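2-hydroxyisobutanoyl-CoA mutase large subunit (Aquincola tertiaricarbonis, PDB 4R3U) catalyses, together with its small cobalamin-binding partner subunit, the reversible isomerisation of 2-hydroxyisobutyryl-CoA and (S)-3-hydroxybutyryl-CoA. Local coordinates at residues I212-M217 and G254-E259; P264-A269 and Q456-D461. One frame throughout, in Å; residues are numbered along the deposited sequence.

Interaction 1: residues I212-M217 and G254-E259; sequences ILKEYM and GYHISE. With 3HC (3-hydroxybutanoyl-coenzyme A), chain E.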
ATOM      1  N   ILE A 212     -14.203 -19.239 -22.918  1.00 23.60           N
ATOM      2  CA  ILE A 212     -13.413 -19.474 -24.131  1.00 23.03           C
ATOM      3  C   ILE A 212     -13.277 -18.251 -25.047  1.00 25.94           C
ATOM      4  O   ILE A 212     -12.266 -18.102 -25.718  1.00 27.17           O
ATOM      5  CB  ILE A 212     -13.864 -20.757 -24.859  1.00 26.84           C
ATOM      6  CG1 ILE A 212     -12.746 -21.352 -25.715  1.00 26.49           C
ATOM      7  CG2 ILE A 212     -15.187 -20.563 -25.639  1.00 30.06           C
ATOM      8  CD1 ILE A 212     -11.700 -22.101 -24.955  1.00 26.12           C
ATOM      9  N   LEU A 213     -14.257 -17.363 -25.050  1.00 22.01           N
ATOM     10  CA  LEU A 213     -14.206 -16.169 -25.896  1.00 21.11           C
ATOM     11  C   LEU A 213     -12.974 -15.305 -25.604  1.00 27.73           C
ATOM     12  O   LEU A 213     -12.279 -14.873 -26.535  1.00 29.94           O
ATOM     13  CB  LEU A 213     -15.553 -15.397 -25.872  1.00 20.24           C
ATOM     14  CG  LEU A 213     -16.814 -16.223 -26.360  1.00 22.99           C
ATOM     15  CD1 LEU A 213     -18.103 -15.505 -26.101  1.00 23.10           C
ATOM     16  CD2 LEU A 213     -16.728 -16.614 -27.811  1.00 20.78           C
ATOM     17  N   LYS A 214     -12.611 -15.200 -24.321  1.00 23.11           N
ATOM     18  CA  LYS A 214     -11.453 -14.435 -23.899  1.00 22.50           C
ATOM     19  C   LYS A 214     -10.151 -15.145 -24.231  1.00 28.18           C
ATOM     20  O   LYS A 214      -9.104 -14.514 -24.233  1.00 28.20           O
ATOM     21  CB  LYS A 214     -11.568 -14.050 -22.405  1.00 24.72           C
ATOM     22  CG  LYS A 214     -11.479 -15.193 -21.414  1.00 21.03           C
ATOM     23  CD  LYS A 214     -10.082 -15.417 -20.869  1.00 12.27           C
ATOM     24  CE  LYS A 214     -10.148 -16.348 -19.680  1.00 22.47           C
ATOM     25  NZ  LYS A 214     -10.413 -17.779 -20.051  1.00 14.37           N
ATOM     26  N   GLU A 215     -10.211 -16.470 -24.489  1.00 26.18           N
ATOM     27  CA  GLU A 215      -9.058 -17.296 -24.884  1.00 24.65           C
ATOM     28  C   GLU A 215      -8.670 -16.958 -26.318  1.00 28.14           C
ATOM     29  O   GLU A 215      -7.493 -16.760 -26.597  1.00 27.79           O
ATOM     30  CB  GLU A 215      -9.386 -18.790 -24.738  1.00 25.52           C
ATOM     31  CG  GLU A 215      -9.481 -19.261 -23.280  1.00 26.70           C
ATOM     32  CD  GLU A 215      -8.237 -19.017 -22.450  1.00 24.92           C
ATOM     33  OE1 GLU A 215      -7.130 -19.064 -23.020  1.00 28.46           O
ATOM     34  OE2 GLU A 215      -8.368 -18.676 -21.257  1.00 36.78           O
ATOM     35  N   TYR A 216      -9.673 -16.815 -27.213  1.00 24.16           N
ATOM     36  CA  TYR A 216      -9.425 -16.416 -28.607  1.00 24.04           C
ATOM     37  C   TYR A 216      -8.919 -14.973 -28.668  1.00 28.09           C
ATOM     38  O   TYR A 216      -8.017 -14.649 -29.440  1.00 28.89           O
ATOM     39  CB  TYR A 216     -10.688 -16.595 -29.473  1.00 24.81           C
ATOM     40  CG  TYR A 216     -11.154 -18.031 -29.561  1.00 25.00           C
ATOM     41  CD1 TYR A 216     -10.405 -18.990 -30.239  1.00 26.31           C
ATOM     42  CD2 TYR A 216     -12.352 -18.431 -28.981  1.00 25.45           C
ATOM     43  CE1 TYR A 216     -10.819 -20.324 -30.298  1.00 28.13           C
ATOM     44  CE2 TYR A 216     -12.782 -19.759 -29.044  1.00 26.44           C
ATOM     45  CZ  TYR A 216     -12.007 -20.705 -29.693  1.00 31.07           C
ATOM     46  OH  TYR A 216     -12.423 -22.017 -29.742  1.00 26.66           O
ATOM     47  N   MET A 217      -9.503 -14.125 -27.820  1.00 23.65           N
ATOM     48  CA  MET A 217      -9.222 -12.711 -27.677  1.00 20.97           C
ATOM     49  C   MET A 217      -7.844 -12.471 -27.023  1.00 24.73           C
ATOM     50  O   MET A 217      -7.080 -11.613 -27.490  1.00 25.94           O
ATOM     51  CB  MET A 217     -10.294 -12.097 -26.750  1.00 21.62           C
ATOM     52  CG  MET A 217     -11.576 -11.724 -27.397  1.00 24.29           C
ATOM     53  SD  MET A 217     -12.459 -10.619 -26.257  1.00 26.91           S
ATOM     54  CE  MET A 217     -14.045 -10.607 -27.035  1.00 25.58           C
ATOM     55  N   GLY A 254     -11.896 -10.403 -17.708  1.00 20.28           N
ATOM     56  CA  GLY A 254     -11.294  -9.198 -18.268  1.00 20.13           C
ATOM     57  C   GLY A 254      -9.807  -9.132 -17.970  1.00 20.77           C
ATOM     58  O   GLY A 254      -9.048  -8.534 -18.742  1.00 18.39           O
ATOM     59  N   TYR A 255      -9.389  -9.807 -16.864  1.00 16.91           N
ATOM     60  CA  TYR A 255      -8.007  -9.874 -16.425  1.00 17.17           C
ATOM     61  C   TYR A 255      -6.988 -10.092 -17.572  1.00 23.34           C
ATOM     62  O   TYR A 255      -6.028  -9.324 -17.724  1.00 24.27           O
ATOM     63  CB  TYR A 255      -7.829 -10.945 -15.316  1.00 17.36           C
ATOM     64  CG  TYR A 255      -6.415 -10.987 -14.757  1.00 17.33           C
ATOM     65  CD1 TYR A 255      -6.011 -10.102 -13.756  1.00 17.51           C
ATOM     66  CD2 TYR A 255      -5.460 -11.855 -15.285  1.00 17.81           C
ATOM     67  CE1 TYR A 255      -4.690 -10.065 -13.309  1.00 16.74           C
ATOM     68  CE2 TYR A 255      -4.137 -11.836 -14.837  1.00 18.23           C
ATOM     69  CZ  TYR A 255      -3.754 -10.938 -13.849  1.00 23.09           C
ATOM     70  OH  TYR A 255      -2.450 -10.917 -13.394  1.00 21.82           O
ATOM     71  N   HIS A 256      -7.200 -11.160 -18.349  1.00 20.59           N
ATOM     72  CA  HIS A 256      -6.336 -11.593 -19.436  1.00 19.61           C
ATOM     73  C   HIS A 256      -6.333 -10.612 -20.575  1.00 24.38           C
ATOM     74  O   HIS A 256      -5.303 -10.470 -21.231  1.00 23.45           O
ATOM     75  CB  HIS A 256      -6.742 -12.992 -19.897  1.00 19.61           C
ATOM     76  CG  HIS A 256      -7.077 -13.905 -18.756  1.00 22.29           C
ATOM     77  ND1 HIS A 256      -8.364 -13.949 -18.217  1.00 24.50           N
ATOM     78  CD2 HIS A 256      -6.283 -14.753 -18.064  1.00 22.79           C
ATOM     79  CE1 HIS A 256      -8.306 -14.835 -17.236  1.00 22.99           C
ATOM     80  NE2 HIS A 256      -7.079 -15.349 -17.111  1.00 22.76           N
ATOM     81  N   ILE A 257      -7.496  -9.945 -20.834  1.00 22.99           N
ATOM     82  CA  ILE A 257      -7.636  -8.917 -21.866  1.00 22.53           C
ATOM     83  C   ILE A 257      -6.717  -7.756 -21.452  1.00 24.65           C
ATOM     84  O   ILE A 257      -5.904  -7.304 -22.269  1.00 24.73           O
ATOM     85  CB  ILE A 257      -9.138  -8.506 -22.094  1.00 26.50           C
ATOM     86  CG1 ILE A 257      -9.960  -9.669 -22.734  1.00 27.20           C
ATOM     87  CG2 ILE A 257      -9.279  -7.209 -22.940  1.00 25.57           C
ATOM     88  CD1 ILE A 257     -11.461  -9.655 -22.421  1.00 25.42           C
ATOM     89  N   SER A 258      -6.790  -7.327 -20.166  1.00 20.22           N
ATOM     90  CA  SER A 258      -5.915  -6.264 -19.646  1.00 19.54           C
ATOM     91  C   SER A 258      -4.434  -6.663 -19.748  1.00 21.82           C
ATOM     92  O   SER A 258      -3.615  -5.917 -20.296  1.00 21.47           O
ATOM     93  CB  SER A 258      -6.259  -5.943 -18.197  1.00 19.93           C
ATOM     94  OG  SER A 258      -5.496  -4.835 -17.756  1.00 22.92           O
ATOM     95  N   GLU A 259      -4.104  -7.838 -19.197  1.00 18.38           N
ATOM     96  CA  GLU A 259      -2.743  -8.379 -19.162  1.00 17.97           C
ATOM     97  C   GLU A 259      -2.128  -8.650 -20.552  1.00 20.24           C
ATOM     98  O   GLU A 259      -0.891  -8.623 -20.688  1.00 19.74           O
ATOM     99  CB  GLU A 259      -2.671  -9.579 -18.223  1.00 18.22           C
ATOM    100  CG  GLU A 259      -2.869  -9.184 -16.773  1.00 19.47           C
ATOM    101  CD  GLU A 259      -1.639  -8.645 -16.077  1.00 34.81           C
ATOM    102  OE1 GLU A 259      -1.709  -7.517 -15.537  1.00 36.73           O
ATOM    103  OE2 GLU A 259      -0.594  -9.334 -16.101  1.00 28.10           O
TER
HETATM  104  N1A 3HC E 801     -23.657 -11.282   3.513  0.50 46.88           N
HETATM  105  C2A 3HC E 801     -24.326 -12.602   3.465  0.50 45.91           C
HETATM  106  N3A 3HC E 801     -23.636 -13.542   2.572  0.50 44.89           N
HETATM  107  C4A 3HC E 801     -22.512 -13.191   1.902  0.50 45.41           C
HETATM  108  C5A 3HC E 801     -21.974 -11.957   2.004  0.50 46.16           C
HETATM  109  C6A 3HC E 801     -22.558 -11.020   2.784  0.50 45.41           C
HETATM  110  N6A 3HC E 801     -21.984  -9.818   2.842  0.50 43.70           N
HETATM  111  N7A 3HC E 801     -20.879 -11.937   1.240  0.50 44.40           N
HETATM  112  C8A 3HC E 801     -20.736 -13.136   0.683  0.50 42.80           C
HETATM  113  N9A 3HC E 801     -21.757 -13.898   1.065  0.50 42.50           N
HETATM  114  C1B 3HC E 801     -22.056 -15.320   0.714  0.50 38.06           C
HETATM  115  C2B 3HC E 801     -22.356 -15.506  -0.759  0.50 35.54           C
HETATM  116  O2B 3HC E 801     -23.739 -15.284  -1.051  0.50 35.58           O
HETATM  117  C3B 3HC E 801     -21.949 -16.953  -0.986  0.50 38.73           C
HETATM  118  O3B 3HC E 801     -22.998 -17.856  -0.560  0.50 44.84           O
HETATM  119  P3B 3HC E 801     -23.475 -19.134  -1.425  0.50 43.89           P
HETATM  120  O7A 3HC E 801     -22.250 -19.954  -1.513  0.50 45.33           O
HETATM  121  O8A 3HC E 801     -24.540 -19.702  -0.563  0.50 47.76           O
HETATM  122  O9A 3HC E 801     -23.940 -18.511  -2.685  0.50 39.49           O
HETATM  123  C4B 3HC E 801     -20.759 -17.136  -0.050  0.50 36.96           C
HETATM  124  O4B 3HC E 801     -20.886 -16.122   0.992  0.50 38.51           O
HETATM  125  C5B 3HC E 801     -19.428 -17.015  -0.814  0.50 34.44           C
HETATM  126  O5B 3HC E 801     -19.186 -15.636  -1.173  0.50 33.39           O
HETATM  127  P1A 3HC E 801     -19.083 -15.106  -2.710  0.50 33.76           P
HETATM  128  O1A 3HC E 801     -19.838 -15.985  -3.645  0.50 34.58           O
HETATM  129  O2A 3HC E 801     -19.378 -13.663  -2.718  0.50 32.48           O
HETATM  130  O3A 3HC E 801     -17.457 -15.266  -2.867  0.50 33.55           O
HETATM  131  P2A 3HC E 801     -16.644 -16.494  -3.554  0.50 29.74           P
HETATM  132  O4A 3HC E 801     -15.208 -16.218  -3.404  0.50 28.43           O
HETATM  133  O5A 3HC E 801     -17.167 -17.809  -3.108  0.50 33.02           O
HETATM  134  O6A 3HC E 801     -17.071 -16.309  -5.066  0.50 28.82           O
HETATM  135  CBP 3HC E 801     -16.895 -15.631  -7.386  0.50 27.99           C
HETATM  136  CCP 3HC E 801     -16.645 -15.230  -5.916  0.50 29.25           C
HETATM  137  CDP 3HC E 801     -18.417 -15.699  -7.569  0.50 26.17           C
HETATM  138  CEP 3HC E 801     -16.359 -14.532  -8.311  0.50 28.00           C
HETATM  139  CAP 3HC E 801     -16.255 -17.023  -7.711  0.50 27.59           C
HETATM  140  OAP 3HC E 801     -16.560 -17.523  -9.032  0.50 27.43           O
HETATM  141  C9P 3HC E 801     -14.752 -17.200  -7.352  0.50 28.49           C
HETATM  142  O9P 3HC E 801     -14.403 -17.572  -6.230  0.50 29.02           O
HETATM  143  N8P 3HC E 801     -13.878 -17.020  -8.355  0.50 28.88           N
HETATM  144  C7P 3HC E 801     -12.439 -17.229  -8.156  0.50 26.92           C
HETATM  145  C6P 3HC E 801     -11.713 -17.211  -9.493  0.50 24.04           C
HETATM  146  C5P 3HC E 801     -10.193 -17.321  -9.330  0.50 21.79           C
HETATM  147  O5P 3HC E 801      -9.639 -17.311  -8.228  0.50 21.65           O
HETATM  148  N4P 3HC E 801      -9.550 -17.428 -10.498  0.50 20.57           N
HETATM  149  C3P 3HC E 801      -8.100 -17.522 -10.584  0.50 22.35           C
HETATM  150  C2P 3HC E 801      -7.692 -17.036 -11.947  0.50 22.78           C
HETATM  151  S1P 3HC E 801      -5.883 -17.014 -12.142  0.50 26.37           S
HETATM  152  C1  3HC E 801      -5.846 -16.447 -13.850  0.50 27.73           C
HETATM  153  O1  3HC E 801      -6.612 -16.854 -14.722  0.50 27.03           O
HETATM  154  C2  3HC E 801      -4.845 -15.326 -14.179  0.50 29.36           C
HETATM  155  C3  3HC E 801      -3.414 -15.847 -14.330  0.50 31.51           C
HETATM  156  O3  3HC E 801      -3.026 -16.514 -13.134  0.50 33.43           O
HETATM  157  C4  3HC E 801      -3.284 -16.789 -15.537  0.50 31.00           C

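Interaction 2: residues P264-A269 and Q456-D461; sequences PLQEAA and QKQIAD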
ATOM      1  N   PRO A 264      -8.279  -0.330 -19.478  1.00 23.21           N
ATOM      2  CA  PRO A 264      -9.410  -0.703 -18.613  1.00 23.00           C
ATOM      3  C   PRO A 264     -10.787  -0.660 -19.331  1.00 26.06           C
ATOM      4  O   PRO A 264     -11.664  -1.446 -19.006  1.00 27.01           O
ATOM      5  CB  PRO A 264      -9.319   0.329 -17.486  1.00 24.57           C
ATOM      6  CG  PRO A 264      -7.876   0.703 -17.448  1.00 27.07           C
ATOM      7  CD  PRO A 264      -7.521   0.789 -18.887  1.00 23.45           C
ATOM      8  N   LEU A 265     -10.958   0.223 -20.324  1.00 22.43           N
ATOM      9  CA  LEU A 265     -12.187   0.327 -21.114  1.00 22.50           C
ATOM     10  C   LEU A 265     -12.367  -0.890 -22.019  1.00 25.80           C
ATOM     11  O   LEU A 265     -13.476  -1.402 -22.126  1.00 26.08           O
ATOM     12  CB  LEU A 265     -12.231   1.626 -21.948  1.00 22.62           C
ATOM     13  CG  LEU A 265     -13.503   1.847 -22.814  1.00 25.68           C
ATOM     14  CD1 LEU A 265     -14.780   1.870 -21.954  1.00 25.52           C
ATOM     15  CD2 LEU A 265     -13.378   3.087 -23.657  1.00 21.28           C
ATOM     16  N   GLN A 266     -11.286  -1.351 -22.667  1.00 22.60           N
ATOM     17  CA  GLN A 266     -11.320  -2.549 -23.516  1.00 21.88           C
ATOM     18  C   GLN A 266     -11.589  -3.774 -22.641  1.00 25.54           C
ATOM     19  O   GLN A 266     -12.423  -4.609 -22.984  1.00 26.03           O
ATOM     20  CB  GLN A 266     -10.023  -2.706 -24.314  1.00 22.53           C
ATOM     21  CG  GLN A 266      -9.872  -1.692 -25.446  1.00 24.99           C
ATOM     22  CD  GLN A 266      -8.432  -1.446 -25.830  1.00 36.03           C
ATOM     23  OE1 GLN A 266      -7.493  -1.983 -25.250  1.00 35.89           O
ATOM     24  NE2 GLN A 266      -8.217  -0.566 -26.771  1.00 25.65           N
ATOM     25  N   GLU A 267     -10.972  -3.817 -21.464  1.00 21.61           N
ATOM     26  CA  GLU A 267     -11.171  -4.888 -20.508  1.00 21.56           C
ATOM     27  C   GLU A 267     -12.656  -5.022 -20.147  1.00 28.12           C
ATOM     28  O   GLU A 267     -13.261  -6.074 -20.405  1.00 28.04           O
ATOM     29  CB  GLU A 267     -10.332  -4.642 -19.247  1.00 21.69           C
ATOM     30  CG  GLU A 267     -10.652  -5.677 -18.189  1.00 24.21           C
ATOM     31  CD  GLU A 267     -10.112  -5.453 -16.802  1.00 27.35           C
ATOM     32  OE1 GLU A 267      -9.547  -4.368 -16.549  1.00 19.63           O
ATOM     33  OE2 GLU A 267     -10.284  -6.361 -15.957  1.00 22.79           O
ATOM     34  N   ALA A 268     -13.230  -3.945 -19.578  1.00 24.20           N
ATOM     35  CA  ALA A 268     -14.629  -3.856 -19.167  1.00 23.79           C
ATOM     36  C   ALA A 268     -15.597  -4.173 -20.311  1.00 26.63           C
ATOM     37  O   ALA A 268     -16.434  -5.073 -20.188  1.00 26.47           O
ATOM     38  CB  ALA A 268     -14.921  -2.466 -18.586  1.00 24.23           C
ATOM     39  N   ALA A 269     -15.472  -3.448 -21.426  1.00 24.28           N
ATOM     40  CA  ALA A 269     -16.356  -3.604 -22.587  1.00 25.27           C
ATOM     41  C   ALA A 269     -16.264  -4.938 -23.304  1.00 28.50           C
ATOM     42  O   ALA A 269     -17.297  -5.484 -23.656  1.00 30.13           O
ATOM     43  CB  ALA A 269     -16.150  -2.462 -23.564  1.00 27.01           C
ATOM     44  N   GLN A 456      -8.508  -8.246 -30.659  1.00 30.39           N
ATOM     45  CA  GLN A 456      -7.078  -8.545 -30.580  1.00 29.12           C
ATOM     46  C   GLN A 456      -6.244  -7.390 -31.175  1.00 35.57           C
ATOM     47  O   GLN A 456      -5.202  -7.063 -30.613  1.00 37.19           O
ATOM     48  CB  GLN A 456      -6.747  -9.895 -31.283  1.00 29.73           C
ATOM     49  CG  GLN A 456      -7.646 -11.115 -30.891  1.00 48.56           C
ATOM     50  CD  GLN A 456      -8.958 -11.340 -31.685  1.00 49.58           C
ATOM     51  OE1 GLN A 456      -9.943 -10.582 -31.597  1.00 32.92           O
ATOM     52  NE2 GLN A 456      -9.041 -12.462 -32.409  1.00 37.10           N
ATOM     53  N   LYS A 457      -6.707  -6.752 -32.268  1.00 32.69           N
ATOM     54  CA  LYS A 457      -5.969  -5.650 -32.888  1.00 33.59           C
ATOM     55  C   LYS A 457      -6.023  -4.414 -32.009  1.00 37.33           C
ATOM     56  O   LYS A 457      -5.033  -3.685 -31.914  1.00 37.97           O
ATOM     57  CB  LYS A 457      -6.437  -5.365 -34.320  1.00 37.14           C
ATOM     58  CG  LYS A 457      -5.833  -6.333 -35.338  1.00 69.25           C
ATOM     59  CD  LYS A 457      -6.588  -6.333 -36.688  1.00 86.68           C
ATOM     60  CE  LYS A 457      -6.085  -7.393 -37.639  1.00 99.29           C
ATOM     61  NZ  LYS A 457      -6.982  -7.547 -38.817  1.00108.90           N
ATOM     62  N   GLN A 458      -7.156  -4.216 -31.316  1.00 31.19           N
ATOM     63  CA  GLN A 458      -7.314  -3.093 -30.416  1.00 30.26           C
ATOM     64  C   GLN A 458      -6.439  -3.241 -29.187  1.00 32.51           C
ATOM     65  O   GLN A 458      -5.778  -2.277 -28.795  1.00 33.21           O
ATOM     66  CB  GLN A 458      -8.769  -2.914 -30.041  1.00 31.79           C
ATOM     67  CG  GLN A 458      -9.537  -2.018 -30.995  1.00 35.73           C
ATOM     68  CD  GLN A 458     -10.910  -1.841 -30.431  1.00 69.44           C
ATOM     69  OE1 GLN A 458     -11.164  -1.001 -29.540  1.00 67.64           O
ATOM     70  NE2 GLN A 458     -11.782  -2.743 -30.836  1.00 65.62           N
ATOM     71  N   ILE A 459      -6.402  -4.461 -28.610  1.00 27.92           N
ATOM     72  CA  ILE A 459      -5.570  -4.824 -27.458  1.00 25.82           C
ATOM     73  C   ILE A 459      -4.085  -4.575 -27.826  1.00 29.07           C
ATOM     74  O   ILE A 459      -3.371  -3.890 -27.088  1.00 27.58           O
ATOM     75  CB  ILE A 459      -5.824  -6.297 -27.031  1.00 27.56           C
ATOM     76  CG1 ILE A 459      -7.279  -6.508 -26.553  1.00 27.98           C
ATOM     77  CG2 ILE A 459      -4.851  -6.710 -25.941  1.00 26.82           C
ATOM     78  CD1 ILE A 459      -7.771  -8.010 -26.434  1.00 22.01           C
ATOM     79  N   ALA A 460      -3.655  -5.103 -28.998  1.00 25.20           N
ATOM     80  CA  ALA A 460      -2.282  -4.997 -29.511  1.00 24.31           C
ATOM     81  C   ALA A 460      -1.807  -3.556 -29.698  1.00 28.97           C
ATOM     82  O   ALA A 460      -0.627  -3.263 -29.505  1.00 29.32           O
ATOM     83  CB  ALA A 460      -2.132  -5.785 -30.796  1.00 24.58           C
ATOM     84  N   ASP A 461      -2.720  -2.664 -30.075  1.00 25.54           N
ATOM     85  CA  ASP A 461      -2.423  -1.246 -30.245  1.00 25.79           C
ATOM     86  C   ASP A 461      -2.144  -0.609 -28.899  1.00 28.17           C
ATOM     87  O   ASP A 461      -1.208   0.177 -28.788  1.00 28.74           O
ATOM     88  CB  ASP A 461      -3.590  -0.526 -30.944  1.00 28.36           C
ATOM     89  CG  ASP A 461      -3.723  -0.838 -32.413  1.00 38.93           C
ATOM     90  OD1 ASP A 461      -2.833  -1.545 -32.957  1.00 41.32           O
ATOM     91  OD2 ASP A 461      -4.705  -0.370 -33.026  1.00 45.24           O
TER

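Interaction 1: residues I212-M217 and G254-E259
Lys214 meets His256 through its methylene groups rather than its charge: CE of Lys214 comes within 3.3 Å of ND1 of His256, yet no hydrogen bond joins the two segments. The setting is the mouth of a TIM barrel, where helix 213-219 follows strand 206-208 and helix 255-259 follows strand 252-253. The two short helical segments run almost parallel, at 7°, with their axes 9.6 Å apart. Lys214 places CG between its backbone N and carbonyl carbon (chi1 68°) and bends again at chi2 and chi4, which curls the chain past the imidazole and carries NZ to Glu215, where it forms a salt bridge with OE2. Asn180 and the carbonyl of Asp211 also bind this ammonium. At its NE2 edge the imidazole serves the ligand. NE2 of His256 donates to the thioester oxygen O1 of 3-hydroxybutanoyl-CoA at 2.9 Å, with an N-H...O angle of 157° and the oxygen in the ring plane. The same NE2 also hydrogen-bonds O1 of the bound 2-hydroxyisobutyryl-CoA. With His256 reduced to an alanine, the thioester oxygen would probably lose this donor and the Lys214 methylenes a neighbour. The neighbouring Tyr255 approaches the acyl chain itself, CE2 lying 3.6 Å from ligand C2. Farther along the paired helices the contact becomes apolar, with SD of Met217 4.1 Å from CD1 of Ile257.

Interaction 2: residues P264-A269 and Q456-D461
Gln266 OE1 accepts a hydrogen bond from the backbone N of Ser263, just ahead of helix 264-283, and the same amide is laid against the backbone of Gln458 and Ile459. This is a helix-to-helix contact on the outside of the barrel. Helix 264-283 belongs to the beta-alpha-beta crossover between strands 252-253 and 298-302, whereas helix 454-472 comes much later in the chain and packs across its first turns. The Gln266 side chain reaches over with CG anti to its carbonyl carbon (chi1 -72°) and an extended chain beyond, bringing its flat end to the neighbouring helix. There NE2 of Gln266 lies 3.6 Å from the carbonyl O of Gln458, close but without forming a hydrogen bond. OE1 of Gln266 stands 4.1 Å from CA of Ile459. CB and OE1 of Gln458 each lie 4.1 Å from NE2 of Gln266. Gln458 and Ile459 both touch Phe270, one turn farther along helix 264-283, and Ile459 adds apolar bulk against Ala260 and Ser262. At the far end of the segment, Asp461 makes a long, weak ion pair with Arg38 of the small subunit. With no hydrogen bond or salt bridge crossing between the segments, the two helices meet here through van der Waals contact of polar groups, so the contact probably depends more on shape and weak polar attraction than on directed bonds.

The pair illustrates how chemistry changes with depth in and around one barrel. Interaction 1 is fully buried and borders the substrate; interaction 2 is only partly buried, farther from the centre of the chain, and contains no residue of the ligand pockets. Neither has a hydrogen bond between its segments, but the first turns its polar groups to a ligand and a buried salt bridge, while the second sets one side-chain amide against a helix backbone. Their centres lie about 9 Å apart, and they abut directly: Glu267 CG packs 3.3 Å from Gly254 O, and Ile459 CD1 3.8 Å from Met217 O. Helices 255-259 and 264-283 follow each other in the chain, so one run of sequence supplies a segment to each.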